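Local coordinates for T-lymphoma invasion and metastasis-inducing protein 1 (Homo sapiens, PDB 4K2P) that probably binds phosphoinositides and partners such as Par-3 through its PH, coiled-coil and extension regions in cell signalling, at residues V71-V79 / M190-Y198; W40-L48 / W112-A123. The protein carries 5 engineered substitutions. One frame throughout, in Å; residues are numbered along the deposited sequence.

Contact 1: residues V71-V79 / M190-Y198; sequences VENSIVQAV and MDLFRFRCY
Tyr198 and Arg194, one turn apart on helix 168-203, hold the type II turn Val71 to Ser74 by polar bonds. The Tyr198 hydroxyl donates to Ser74 O (OH to O 2.9 Å), in the carbonyl plane and on a lone pair, while the same carbonyl oxygen lies at the edge of the tyrosine ring. Arg194 NH1 in turn donates to Tyr198 OH at 3.1 Å with an N-H...O angle of 162°, the hydroxyl lying in the guanidinium plane. Its bond to Asn73 OD1 (NH1 to OD1 2.9 Å) is weak, bent to 122°; Asn73 CB sits over one guanidinium face, near the rim. The arginine chain bends at chi3, and the NH1-NH2 line runs along the helix, NH1 at Tyr198 and NH2 in a salt bridge to Asp191 OD1, met from above the carboxylate plane. With an alanine at Arg194, Asp191 is likely to lose this charge partner and Asn73 OD1 its weak donor, while Tyr198 OH keeps Ser74 O but loses an N-H that helps fix its rotation.

Apolar packing centres on Ile75: CG1 lies on the Arg194 methylene CD (3.7 Å), and CD1 reaches Met190 SD (3.8 Å) and the edge of the Phe193 ring. The polar Gln77 amide, steeply turned against that ring, brings OE1 to its edge near the ring plane; NE2 bonds back to Val76 O (3.0 Å).

The strand crosses the helix at 74°, joining the PH sheet to the CC-Ex helix 168-203. Helix 233-241 packs on Ile75, Met190 and Phe193, helix 106-128 on Val76, Cys197 and Tyr198, and strand 88-92 pairs with 75-78.

Contact 2: residues W40-L48 / W112-A123; sequences WVSLKGCTL and WITAIHSACATA
Leu43 and Cys46 press against the C-terminal helix of the PH fold, the helix that closes one end of the curled antiparallel sheet. Leu43 CD2 does the touching for its side chain: it lies 3.5 Å from Ala115 O and packs against the CB atoms of Ala115 and Ala119 and against Ile116 CG1. With CG opposite the backbone N (chi1 175°), Leu43 extends toward the helix. One turn further along the helix, Ala119 CB meets Gly45 O at 3.6 Å, and Cys46 SG lies against Ala119 O (3.6 Å) and the Ala123 CB methyl (3.7 Å).

At the other end, Trp112 swings its indole over to the strands, where Leu48 CD2 approaches CZ3 and Val41 CG1 approaches CH2, 4.1 Å away.

Around this shell, Lys44 and Thr47 exchange backbone hydrogen bonds in both directions, closing the turn that carries Gly45 and Cys46. Leu14 of strand 10-23 touches both Val41 and Trp112, Phe89 meets the indole with planes about 20° apart, and Lys10 makes a cation-pi contact with it. These residues pack around the indole, with Val41 O in the ring plane at its edge, 3.4 Å from Trp112 CH2.

Overall arrangement
The two contacts lie about 12 Å apart between centres, both reaching the same antiparallel sheet. Along the chain their segments alternate: 40-48, 71-79, 112-123, then 190-198. Contact 2 stays within the PH domain, setting helix 106-128 on the sheet; contact 1 brings in helix 168-203 of the CC-Ex region. They touch directly: Val71 N probably bonds to Cys46 O (3.0 Å), Val76 N probably to His117 NE2 (3.1 Å), and Tyr198 packs on Cys120. Helix 106-128 therefore touches both the strands and the CC-Ex helix, consistent with the PH and CC-Ex regions forming one compact unit rather than separate beads.

Contact 1: residues V71-V79 / M190-Y198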
ATOM      1  N   VAL A  71       9.944   3.873  -0.302  1.00 28.94           N
ATOM      2  CA  VAL A  71       8.504   3.903  -0.550  1.00 27.34           C
ATOM      3  C   VAL A  71       8.114   3.458  -1.954  1.00 28.79           C
ATOM      4  O   VAL A  71       6.989   3.714  -2.381  1.00 29.73           O
ATOM      5  CB  VAL A  71       7.923   5.323  -0.313  1.00 29.32           C
ATOM      6  CG1 VAL A  71       8.231   5.783   1.102  1.00 29.48           C
ATOM      7  CG2 VAL A  71       8.455   6.317  -1.319  1.00 28.23           C
ATOM      8  N   GLU A  72       9.017   2.780  -2.661  1.00 28.86           N
ATOM      9  CA  GLU A  72       8.660   2.178  -3.946  1.00 30.93           C
ATOM     10  C   GLU A  72       7.486   1.235  -3.724  1.00 27.63           C
ATOM     11  O   GLU A  72       7.450   0.520  -2.732  1.00 26.39           O
ATOM     12  CB  GLU A  72       9.835   1.409  -4.571  1.00 37.24           C
ATOM     13  CG  GLU A  72      10.649   2.212  -5.576  1.00 43.98           C
ATOM     14  CD  GLU A  72      11.745   1.405  -6.276  1.00 48.40           C
ATOM     15  OE1 GLU A  72      11.541   0.208  -6.574  1.00 45.98           O
ATOM     16  OE2 GLU A  72      12.823   1.981  -6.530  1.00 54.26           O
ATOM     17  N   ASN A  73       6.510   1.283  -4.621  1.00 27.48           N
ATOM     18  CA  ASN A  73       5.362   0.373  -4.601  1.00 29.28           C
ATOM     19  C   ASN A  73       4.544   0.484  -3.313  1.00 27.06           C
ATOM     20  O   ASN A  73       4.000  -0.499  -2.817  1.00 27.94           O
ATOM     21  CB  ASN A  73       5.821  -1.075  -4.824  1.00 30.36           C
ATOM     22  CG  ASN A  73       6.381  -1.297  -6.218  1.00 33.08           C
ATOM     23  OD1 ASN A  73       5.791  -0.875  -7.212  1.00 34.72           O
ATOM     24  ND2 ASN A  73       7.521  -1.962  -6.299  1.00 32.99           N
ATOM     25  N   SER A  74       4.440   1.704  -2.797  1.00 24.82           N
ATOM     26  CA  SER A  74       3.637   1.996  -1.618  1.00 23.84           C
ATOM     27  C   SER A  74       2.209   2.408  -1.977  1.00 23.43           C
ATOM     28  O   SER A  74       1.889   2.666  -3.136  1.00 25.44           O
ATOM     29  CB  SER A  74       4.286   3.110  -0.799  1.00 24.83           C
ATOM     30  OG  SER A  74       5.497   2.673  -0.223  1.00 28.46           O
ATOM     31  N   ILE A  75       1.353   2.451  -0.965  1.00 21.41           N
ATOM     32  CA  ILE A  75       0.047   3.074  -1.077  1.00 25.39           C
ATOM     33  C   ILE A  75      -0.051   4.127   0.019  1.00 19.68           C
ATOM     34  O   ILE A  75       0.401   3.917   1.132  1.00 20.18           O
ATOM     35  CB  ILE A  75      -1.108   2.053  -0.930  1.00 27.84           C
ATOM     36  CG1 ILE A  75      -1.127   1.079  -2.111  1.00 35.39           C
ATOM     37  CG2 ILE A  75      -2.456   2.769  -0.847  1.00 31.87           C
ATOM     38  CD1 ILE A  75      -2.058  -0.130  -1.913  1.00 36.88           C
ATOM     39  N   VAL A  76      -0.674   5.252  -0.296  1.00 21.43           N
ATOM     40  CA  VAL A  76      -0.923   6.287   0.682  1.00 20.78           C
ATOM     41  C   VAL A  76      -2.428   6.512   0.674  1.00 22.42           C
ATOM     42  O   VAL A  76      -3.043   6.568  -0.391  1.00 22.58           O
ATOM     43  CB  VAL A  76      -0.169   7.599   0.381  1.00 23.35           C
ATOM     44  CG1 VAL A  76      -0.257   8.539   1.572  1.00 21.79           C
ATOM     45  CG2 VAL A  76       1.289   7.323   0.047  1.00 25.28           C
ATOM     46  N   GLN A  77      -3.007   6.616   1.866  1.00 21.13           N
ATOM     47  CA  GLN A  77      -4.443   6.823   2.052  1.00 22.43           C
ATOM     48  C   GLN A  77      -4.691   7.892   3.106  1.00 21.50           C
ATOM     49  O   GLN A  77      -4.084   7.867   4.166  1.00 21.05           O
ATOM     50  CB  GLN A  77      -5.137   5.531   2.497  1.00 22.51           C
ATOM     51  CG  GLN A  77      -5.129   4.405   1.481  1.00 23.83           C
ATOM     52  CD  GLN A  77      -6.150   4.612   0.389  1.00 26.20           C
ATOM     53  OE1 GLN A  77      -7.333   4.307   0.559  1.00 28.11           O
ATOM     54  NE2 GLN A  77      -5.699   5.115  -0.746  1.00 27.37           N
ATOM     55  N   ALA A  78      -5.596   8.817   2.826  1.00 21.87           N
ATOM     56  CA  ALA A  78      -6.132   9.688   3.861  1.00 22.64           C
ATOM     57  C   ALA A  78      -6.781   8.844   4.943  1.00 25.58           C
ATOM     58  O   ALA A  78      -7.313   7.772   4.664  1.00 28.06           O
ATOM     59  CB  ALA A  78      -7.142  10.655   3.278  1.00 23.12           C
ATOM     60  N   VAL A  79      -6.718   9.327   6.178  1.00 24.85           N
ATOM     61  CA  VAL A  79      -7.379   8.685   7.308  1.00 27.46           C
ATOM     62  C   VAL A  79      -8.259   9.712   7.991  1.00 28.77           C
ATOM     63  O   VAL A  79      -8.045  10.051   9.150  1.00 30.91           O
ATOM     64  CB  VAL A  79      -6.378   8.106   8.325  1.00 30.34           C
ATOM     65  CG1 VAL A  79      -7.095   7.164   9.290  1.00 34.74           C
ATOM     66  CG2 VAL A  79      -5.250   7.376   7.610  1.00 29.75           C
ATOM     67  N   MET A 190      -5.171  -5.852  -4.871  1.00 19.68           N
ATOM     68  CA  MET A 190      -4.346  -4.894  -4.172  1.00 22.16           C
ATOM     69  C   MET A 190      -3.446  -4.163  -5.183  1.00 24.99           C
ATOM     70  O   MET A 190      -3.305  -2.945  -5.123  1.00 23.72           O
ATOM     71  CB  MET A 190      -3.512  -5.600  -3.101  1.00 22.89           C
ATOM     72  CG  MET A 190      -2.701  -4.681  -2.223  1.00 26.41           C
ATOM     73  SD  MET A 190      -3.706  -3.520  -1.278  1.00 27.66           S
ATOM     74  CE  MET A 190      -4.678  -4.648  -0.268  1.00 34.21           C
ATOM     75  N   ASP A 191      -2.857  -4.905  -6.118  1.00 26.75           N
ATOM     76  CA  ASP A 191      -1.972  -4.306  -7.119  1.00 28.63           C
ATOM     77  C   ASP A 191      -2.753  -3.386  -8.050  1.00 26.87           C
ATOM     78  O   ASP A 191      -2.288  -2.311  -8.415  1.00 27.55           O
ATOM     79  CB  ASP A 191      -1.251  -5.387  -7.924  1.00 34.61           C
ATOM     80  CG  ASP A 191      -0.118  -6.041  -7.148  1.00 41.00           C
ATOM     81  OD1 ASP A 191       0.457  -5.398  -6.249  1.00 42.91           O
ATOM     82  OD2 ASP A 191       0.199  -7.209  -7.432  1.00 44.95           O
ATOM     83  N   LEU A 192      -3.958  -3.808  -8.402  1.00 24.15           N
ATOM     84  CA  LEU A 192      -4.834  -3.043  -9.279  1.00 23.72           C
ATOM     85  C   LEU A 192      -5.252  -1.724  -8.629  1.00 25.23           C
ATOM     86  O   LEU A 192      -5.290  -0.683  -9.280  1.00 28.47           O
ATOM     87  CB  LEU A 192      -6.066  -3.877  -9.627  1.00 22.83           C
ATOM     88  CG  LEU A 192      -7.129  -3.229 -10.512  1.00 24.51           C
ATOM     89  CD1 LEU A 192      -6.531  -2.728 -11.803  1.00 28.05           C
ATOM     90  CD2 LEU A 192      -8.244  -4.219 -10.783  1.00 25.65           C
ATOM     91  N   PHE A 193      -5.584  -1.784  -7.347  1.00 24.06           N
ATOM     92  CA  PHE A 193      -5.969  -0.603  -6.578  1.00 26.21           C
ATOM     93  C   PHE A 193      -4.788   0.359  -6.527  1.00 26.95           C
ATOM     94  O   PHE A 193      -4.941   1.568  -6.690  1.00 28.50           O
ATOM     95  CB  PHE A 193      -6.417  -1.023  -5.171  1.00 24.08           C
ATOM     96  CG  PHE A 193      -6.781   0.119  -4.258  1.00 23.31           C
ATOM     97  CD1 PHE A 193      -5.827   0.704  -3.445  1.00 23.77           C
ATOM     98  CD2 PHE A 193      -8.084   0.565  -4.175  1.00 24.24           C
ATOM     99  CE1 PHE A 193      -6.160   1.738  -2.595  1.00 25.42           C
ATOM    100  CE2 PHE A 193      -8.428   1.594  -3.326  1.00 25.18           C
ATOM    101  CZ  PHE A 193      -7.465   2.182  -2.531  1.00 25.95           C
ATOM    102  N   ARG A 194      -3.604  -0.206  -6.329  1.00 25.03           N
ATOM    103  CA  ARG A 194      -2.382   0.567  -6.214  1.00 25.24           C
ATOM    104  C   ARG A 194      -2.064   1.293  -7.520  1.00 25.61           C
ATOM    105  O   ARG A 194      -1.746   2.483  -7.512  1.00 26.19           O
ATOM    106  CB  ARG A 194      -1.227  -0.342  -5.806  1.00 26.06           C
ATOM    107  CG  ARG A 194       0.085   0.387  -5.607  1.00 29.48           C
ATOM    108  CD  ARG A 194       1.046  -0.406  -4.743  1.00 31.88           C
ATOM    109  NE  ARG A 194       1.384  -1.707  -5.323  1.00 33.53           N
ATOM    110  CZ  ARG A 194       2.270  -1.893  -6.297  1.00 34.12           C
ATOM    111  NH1 ARG A 194       2.893  -0.859  -6.841  1.00 33.58           N
ATOM    112  NH2 ARG A 194       2.515  -3.116  -6.751  1.00 36.52           N
ATOM    113  N   PHE A 195      -2.158   0.588  -8.642  1.00 25.36           N
ATOM    114  CA  PHE A 195      -1.871   1.207  -9.928  1.00 27.63           C
ATOM    115  C   PHE A 195      -2.923   2.251 -10.241  1.00 28.20           C
ATOM    116  O   PHE A 195      -2.623   3.264 -10.860  1.00 27.53           O
ATOM    117  CB  PHE A 195      -1.783   0.165 -11.046  1.00 29.76           C
ATOM    118  CG  PHE A 195      -0.486  -0.590 -11.059  1.00 34.93           C
ATOM    119  CD1 PHE A 195       0.692   0.052 -11.386  1.00 40.22           C
ATOM    120  CD2 PHE A 195      -0.438  -1.934 -10.748  1.00 38.26           C
ATOM    121  CE1 PHE A 195       1.894  -0.631 -11.400  1.00 43.26           C
ATOM    122  CE2 PHE A 195       0.768  -2.622 -10.761  1.00 41.27           C
ATOM    123  CZ  PHE A 195       1.931  -1.966 -11.086  1.00 43.09           C
ATOM    124  N   ARG A 196      -4.153   2.021  -9.796  1.00 28.21           N
ATOM    125  CA  ARG A 196      -5.211   3.000 -10.001  1.00 29.18           C
ATOM    126  C   ARG A 196      -4.978   4.244  -9.149  1.00 29.59           C
ATOM    127  O   ARG A 196      -5.398   5.343  -9.509  1.00 30.76           O
ATOM    128  CB  ARG A 196      -6.573   2.390  -9.696  1.00 29.05           C
ATOM    129  CG  ARG A 196      -7.113   1.554 -10.831  1.00 31.03           C
ATOM    130  CD  ARG A 196      -8.431   0.902 -10.479  1.00 34.21           C
ATOM    131  NE  ARG A 196      -8.962   0.167 -11.623  1.00 40.50           N
ATOM    132  CZ  ARG A 196      -9.793  -0.866 -11.544  1.00 43.57           C
ATOM    133  NH1 ARG A 196     -10.189  -1.323 -10.362  1.00 43.15           N
ATOM    134  NH2 ARG A 196     -10.220  -1.449 -12.655  1.00 46.15           N
ATOM    135  N   CYS A 197      -4.313   4.071  -8.017  1.00 26.78           N
ATOM    136  CA  CYS A 197      -3.942   5.211  -7.200  1.00 27.69           C
ATOM    137  C   CYS A 197      -2.889   6.037  -7.928  1.00 29.05           C
ATOM    138  O   CYS A 197      -2.968   7.268  -7.966  1.00 31.08           O
ATOM    139  CB  CYS A 197      -3.407   4.765  -5.840  1.00 27.58           C
ATOM    140  SG  CYS A 197      -4.670   4.282  -4.659  1.00 29.34           S
ATOM    141  N   TYR A 198      -1.900   5.353  -8.498  1.00 28.50           N
ATOM    142  CA  TYR A 198      -0.806   6.022  -9.208  1.00 29.42           C
ATOM    143  C   TYR A 198      -1.339   6.783 -10.404  1.00 30.74           C
ATOM    144  O   TYR A 198      -0.956   7.923 -10.665  1.00 31.64           O
ATOM    145  CB  TYR A 198       0.234   5.012  -9.690  1.00 29.95           C
ATOM    146  CG  TYR A 198       0.946   4.241  -8.608  1.00 29.05           C
ATOM    147  CD1 TYR A 198       0.765   4.537  -7.256  1.00 27.45           C
ATOM    148  CD2 TYR A 198       1.804   3.210  -8.942  1.00 28.98           C
ATOM    149  CE1 TYR A 198       1.433   3.818  -6.278  1.00 26.78           C
ATOM    150  CE2 TYR A 198       2.465   2.497  -7.987  1.00 29.02           C
ATOM    151  CZ  TYR A 198       2.275   2.793  -6.654  1.00 26.90           C
ATOM    152  OH  TYR A 198       2.961   2.057  -5.721  1.00 26.57           O
TER

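Contact 2: residues W40-L48 / W112-A123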
ATOM      1  N   TRP A  40      11.274  17.158   9.585  1.00 22.27           N
ATOM      2  CA  TRP A  40      11.262  17.646   8.220  1.00 21.82           C
ATOM      3  C   TRP A  40      11.370  16.425   7.299  1.00 21.75           C
ATOM      4  O   TRP A  40      12.339  15.682   7.350  1.00 23.88           O
ATOM      5  CB  TRP A  40      12.409  18.615   7.975  1.00 23.54           C
ATOM      6  CG  TRP A  40      12.378  19.227   6.621  1.00 23.68           C
ATOM      7  CD1 TRP A  40      13.171  18.908   5.557  1.00 25.97           C
ATOM      8  CD2 TRP A  40      11.500  20.261   6.173  1.00 23.03           C
ATOM      9  NE1 TRP A  40      12.845  19.689   4.480  1.00 26.46           N
ATOM     10  CE2 TRP A  40      11.821  20.527   4.831  1.00 24.84           C
ATOM     11  CE3 TRP A  40      10.475  20.993   6.779  1.00 23.28           C
ATOM     12  CZ2 TRP A  40      11.152  21.491   4.080  1.00 27.35           C
ATOM     13  CZ3 TRP A  40       9.811  21.946   6.033  1.00 25.12           C
ATOM     14  CH2 TRP A  40      10.150  22.189   4.699  1.00 25.79           C
ATOM     15  N   VAL A  41      10.356  16.205   6.484  1.00 20.95           N
ATOM     16  CA  VAL A  41      10.297  15.024   5.635  1.00 22.64           C
ATOM     17  C   VAL A  41      10.492  15.447   4.197  1.00 23.87           C
ATOM     18  O   VAL A  41       9.808  16.333   3.719  1.00 22.03           O
ATOM     19  CB  VAL A  41       8.960  14.281   5.804  1.00 23.01           C
ATOM     20  CG1 VAL A  41       8.887  13.060   4.874  1.00 24.41           C
ATOM     21  CG2 VAL A  41       8.791  13.862   7.249  1.00 23.47           C
ATOM     22  N   SER A  42      11.416  14.781   3.509  1.00 25.31           N
ATOM     23  CA  SER A  42      11.798  15.144   2.159  1.00 26.78           C
ATOM     24  C   SER A  42      11.780  13.924   1.242  1.00 25.35           C
ATOM     25  O   SER A  42      12.484  12.950   1.466  1.00 26.16           O
ATOM     26  CB  SER A  42      13.187  15.777   2.166  1.00 32.57           C
ATOM     27  OG  SER A  42      13.570  16.182   0.870  1.00 38.52           O
ATOM     28  N   LEU A  43      10.974  14.009   0.196  1.00 24.08           N
ATOM     29  CA  LEU A  43      10.848  12.960  -0.798  1.00 25.30           C
ATOM     30  C   LEU A  43      11.830  13.197  -1.929  1.00 28.40           C
ATOM     31  O   LEU A  43      11.654  14.117  -2.719  1.00 30.81           O
ATOM     32  CB  LEU A  43       9.417  12.938  -1.338  1.00 23.98           C
ATOM     33  CG  LEU A  43       9.100  11.972  -2.475  1.00 27.03           C
ATOM     34  CD1 LEU A  43       9.259  10.535  -2.011  1.00 26.64           C
ATOM     35  CD2 LEU A  43       7.692  12.226  -3.000  1.00 26.88           C
ATOM     36  N   LYS A  44      12.855  12.359  -2.015  1.00 30.26           N
ATOM     37  CA  LYS A  44      13.796  12.405  -3.131  1.00 35.97           C
ATOM     38  C   LYS A  44      13.858  11.020  -3.747  1.00 38.80           C
ATOM     39  O   LYS A  44      14.096  10.034  -3.053  1.00 38.76           O
ATOM     40  CB  LYS A  44      15.185  12.860  -2.669  1.00 37.36           C
ATOM     41  N   GLY A  45      13.649  10.955  -5.055  1.00 42.07           N
ATOM     42  CA  GLY A  45      13.493   9.681  -5.720  1.00 44.80           C
ATOM     43  C   GLY A  45      12.329   8.963  -5.073  1.00 41.26           C
ATOM     44  O   GLY A  45      11.253   9.536  -4.912  1.00 40.10           O
ATOM     45  N   CYS A  46      12.561   7.727  -4.654  1.00 42.43           N
ATOM     46  CA  CYS A  46      11.521   6.920  -4.050  1.00 42.30           C
ATOM     47  C   CYS A  46      11.856   6.644  -2.589  1.00 39.36           C
ATOM     48  O   CYS A  46      11.613   5.557  -2.065  1.00 37.48           O
ATOM     49  CB  CYS A  46      11.340   5.628  -4.845  1.00 50.19           C
ATOM     50  SG  CYS A  46       9.662   5.445  -5.468  1.00 62.25           S
ATOM     51  N   THR A  47      12.414   7.659  -1.936  1.00 38.04           N
ATOM     52  CA  THR A  47      12.788   7.569  -0.534  1.00 37.31           C
ATOM     53  C   THR A  47      12.324   8.802   0.230  1.00 33.46           C
ATOM     54  O   THR A  47      12.485   9.930  -0.226  1.00 35.69           O
ATOM     55  CB  THR A  47      14.316   7.411  -0.379  1.00 40.70           C
ATOM     56  OG1 THR A  47      14.750   6.277  -1.129  1.00 45.56           O
ATOM     57  CG2 THR A  47      14.712   7.226   1.079  1.00 39.96           C
ATOM     58  N   LEU A  48      11.696   8.572   1.376  1.00 29.11           N
ATOM     59  CA  LEU A  48      11.395   9.629   2.319  1.00 26.58           C
ATOM     60  C   LEU A  48      12.533   9.739   3.318  1.00 28.70           C
ATOM     61  O   LEU A  48      12.835   8.786   4.019  1.00 29.91           O
ATOM     62  CB  LEU A  48      10.077   9.360   3.061  1.00 26.01           C
ATOM     63  CG  LEU A  48       8.781   9.497   2.272  1.00 27.64           C
ATOM     64  CD1 LEU A  48       7.616   9.007   3.123  1.00 28.75           C
ATOM     65  CD2 LEU A  48       8.553  10.916   1.834  1.00 27.98           C
ATOM     66  N   TRP A 112       0.682  15.715  -0.654  1.00 21.84           N
ATOM     67  CA  TRP A 112       1.613  14.676  -0.231  1.00 19.21           C
ATOM     68  C   TRP A 112       1.243  13.352  -0.899  1.00 22.84           C
ATOM     69  O   TRP A 112       2.117  12.619  -1.361  1.00 23.84           O
ATOM     70  CB  TRP A 112       1.616  14.535   1.295  1.00 19.88           C
ATOM     71  CG  TRP A 112       2.625  15.410   1.976  1.00 21.43           C
ATOM     72  CD1 TRP A 112       2.383  16.540   2.724  1.00 23.58           C
ATOM     73  CD2 TRP A 112       4.046  15.238   1.963  1.00 22.41           C
ATOM     74  NE1 TRP A 112       3.576  17.075   3.171  1.00 24.65           N
ATOM     75  CE2 TRP A 112       4.608  16.290   2.722  1.00 23.87           C
ATOM     76  CE3 TRP A 112       4.900  14.294   1.387  1.00 22.66           C
ATOM     77  CZ2 TRP A 112       5.979  16.418   2.916  1.00 25.38           C
ATOM     78  CZ3 TRP A 112       6.264  14.433   1.578  1.00 25.49           C
ATOM     79  CH2 TRP A 112       6.788  15.481   2.339  1.00 25.90           C
ATOM     80  N   ILE A 113      -0.051  13.053  -0.969  1.00 22.15           N
ATOM     81  CA  ILE A 113      -0.494  11.813  -1.589  1.00 23.68           C
ATOM     82  C   ILE A 113      -0.106  11.829  -3.064  1.00 23.60           C
ATOM     83  O   ILE A 113       0.391  10.841  -3.595  1.00 23.01           O
ATOM     84  CB  ILE A 113      -2.018  11.603  -1.431  1.00 25.20           C
ATOM     85  CG1 ILE A 113      -2.338  11.281   0.032  1.00 24.87           C
ATOM     86  CG2 ILE A 113      -2.500  10.459  -2.326  1.00 27.94           C
ATOM     87  CD1 ILE A 113      -3.797  11.078   0.332  1.00 26.63           C
ATOM     88  N   THR A 114      -0.291  12.975  -3.702  1.00 26.21           N
ATOM     89  CA  THR A 114       0.002  13.129  -5.115  1.00 26.80           C
ATOM     90  C   THR A 114       1.490  12.961  -5.374  1.00 26.53           C
ATOM     91  O   THR A 114       1.877  12.270  -6.307  1.00 28.41           O
ATOM     92  CB  THR A 114      -0.472  14.490  -5.625  1.00 27.83           C
ATOM     93  OG1 THR A 114      -1.901  14.503  -5.640  1.00 27.93           O
ATOM     94  CG2 THR A 114       0.025  14.770  -7.038  1.00 30.14           C
ATOM     95  N   ALA A 115       2.322  13.557  -4.527  1.00 25.03           N
ATOM     96  CA  ALA A 115       3.767  13.535  -4.735  1.00 24.93           C
ATOM     97  C   ALA A 115       4.329  12.127  -4.545  1.00 25.20           C
ATOM     98  O   ALA A 115       5.181  11.685  -5.316  1.00 25.04           O
ATOM     99  CB  ALA A 115       4.456  14.505  -3.795  1.00 26.70           C
ATOM    100  N   ILE A 116       3.852  11.416  -3.530  1.00 22.63           N
ATOM    101  CA  ILE A 116       4.403  10.098  -3.236  1.00 23.88           C
ATOM    102  C   ILE A 116       3.977   9.103  -4.311  1.00 22.44           C
ATOM    103  O   ILE A 116       4.787   8.298  -4.761  1.00 23.70           O
ATOM    104  CB  ILE A 116       3.988   9.600  -1.853  1.00 24.81           C
ATOM    105  CG1 ILE A 116       4.618  10.485  -0.776  1.00 25.58           C
ATOM    106  CG2 ILE A 116       4.445   8.156  -1.639  1.00 27.95           C
ATOM    107  CD1 ILE A 116       4.000  10.340   0.596  1.00 25.66           C
ATOM    108  N   HIS A 117       2.722   9.181  -4.740  1.00 21.16           N
ATOM    109  CA  HIS A 117       2.200   8.283  -5.761  1.00 23.07           C
ATOM    110  C   HIS A 117       2.864   8.558  -7.102  1.00 25.72           C
ATOM    111  O   HIS A 117       3.090   7.644  -7.885  1.00 28.49           O
ATOM    112  CB  HIS A 117       0.682   8.430  -5.887  1.00 21.17           C
ATOM    113  CG  HIS A 117      -0.073   7.706  -4.824  1.00 18.37           C
ATOM    114  ND1 HIS A 117      -1.422   7.872  -4.615  1.00 18.95           N
ATOM    115  CD2 HIS A 117       0.345   6.810  -3.903  1.00 18.08           C
ATOM    116  CE1 HIS A 117      -1.804   7.113  -3.607  1.00 19.21           C
ATOM    117  NE2 HIS A 117      -0.752   6.450  -3.164  1.00 19.69           N
ATOM    118  N   SER A 118       3.190   9.821  -7.353  1.00 25.78           N
ATOM    119  CA  SER A 118       3.876  10.202  -8.582  1.00 27.66           C
ATOM    120  C   SER A 118       5.260   9.592  -8.614  1.00 25.38           C
ATOM    121  O   SER A 118       5.718   9.130  -9.648  1.00 24.86           O
ATOM    122  CB  SER A 118       3.970  11.720  -8.712  1.00 32.82           C
ATOM    123  OG  SER A 118       2.716  12.270  -9.068  1.00 37.18           O
ATOM    124  N   ALA A 119       5.929   9.621  -7.469  1.00 26.07           N
ATOM    125  CA  ALA A 119       7.249   9.040  -7.338  1.00 27.69           C
ATOM    126  C   ALA A 119       7.176   7.537  -7.580  1.00 27.11           C
ATOM    127  O   ALA A 119       8.040   6.971  -8.233  1.00 27.15           O
ATOM    128  CB  ALA A 119       7.828   9.332  -5.962  1.00 28.25           C
ATOM    129  N   CYS A 120       6.152   6.899  -7.025  1.00 24.40           N
ATOM    130  CA  CYS A 120       5.967   5.463  -7.191  1.00 25.12           C
ATOM    131  C   CYS A 120       5.698   5.126  -8.647  1.00 25.36           C
ATOM    132  O   CYS A 120       6.166   4.116  -9.159  1.00 28.01           O
ATOM    133  CB  CYS A 120       4.824   4.959  -6.312  1.00 24.02           C
ATOM    134  SG  CYS A 120       5.241   4.932  -4.562  1.00 26.70           S
ATOM    135  N   ALA A 121       4.956   5.994  -9.317  1.00 25.13           N
ATOM    136  CA  ALA A 121       4.586   5.770 -10.697  1.00 27.09           C
ATOM    137  C   ALA A 121       5.840   5.829 -11.570  1.00 28.81           C
ATOM    138  O   ALA A 121       6.013   5.013 -12.478  1.00 28.89           O
ATOM    139  CB  ALA A 121       3.561   6.796 -11.142  1.00 29.65           C
ATOM    140  N   THR A 122       6.710   6.793 -11.272  1.00 28.95           N
ATOM    141  CA  THR A 122       7.975   6.954 -11.975  1.00 31.25           C
ATOM    142  C   THR A 122       8.873   5.750 -11.734  1.00 31.49           C
ATOM    143  O   THR A 122       9.583   5.320 -12.634  1.00 34.89           O
ATOM    144  CB  THR A 122       8.732   8.241 -11.532  1.00 35.63           C
ATOM    145  OG1 THR A 122       7.944   9.399 -11.832  1.00 35.04           O
ATOM    146  CG2 THR A 122      10.069   8.363 -12.249  1.00 38.20           C
ATOM    147  N   ALA A 123       8.842   5.206 -10.524  1.00 28.14           N
ATOM    148  CA  ALA A 123       9.667   4.050 -10.206  1.00 30.56           C
ATOM    149  C   ALA A 123       9.220   2.829 -11.018  1.00 30.99           C
ATOM    150  O   ALA A 123      10.048   2.041 -11.474  1.00 33.50           O
ATOM    151  CB  ALA A 123       9.616   3.752  -8.717  1.00 31.58           C
TER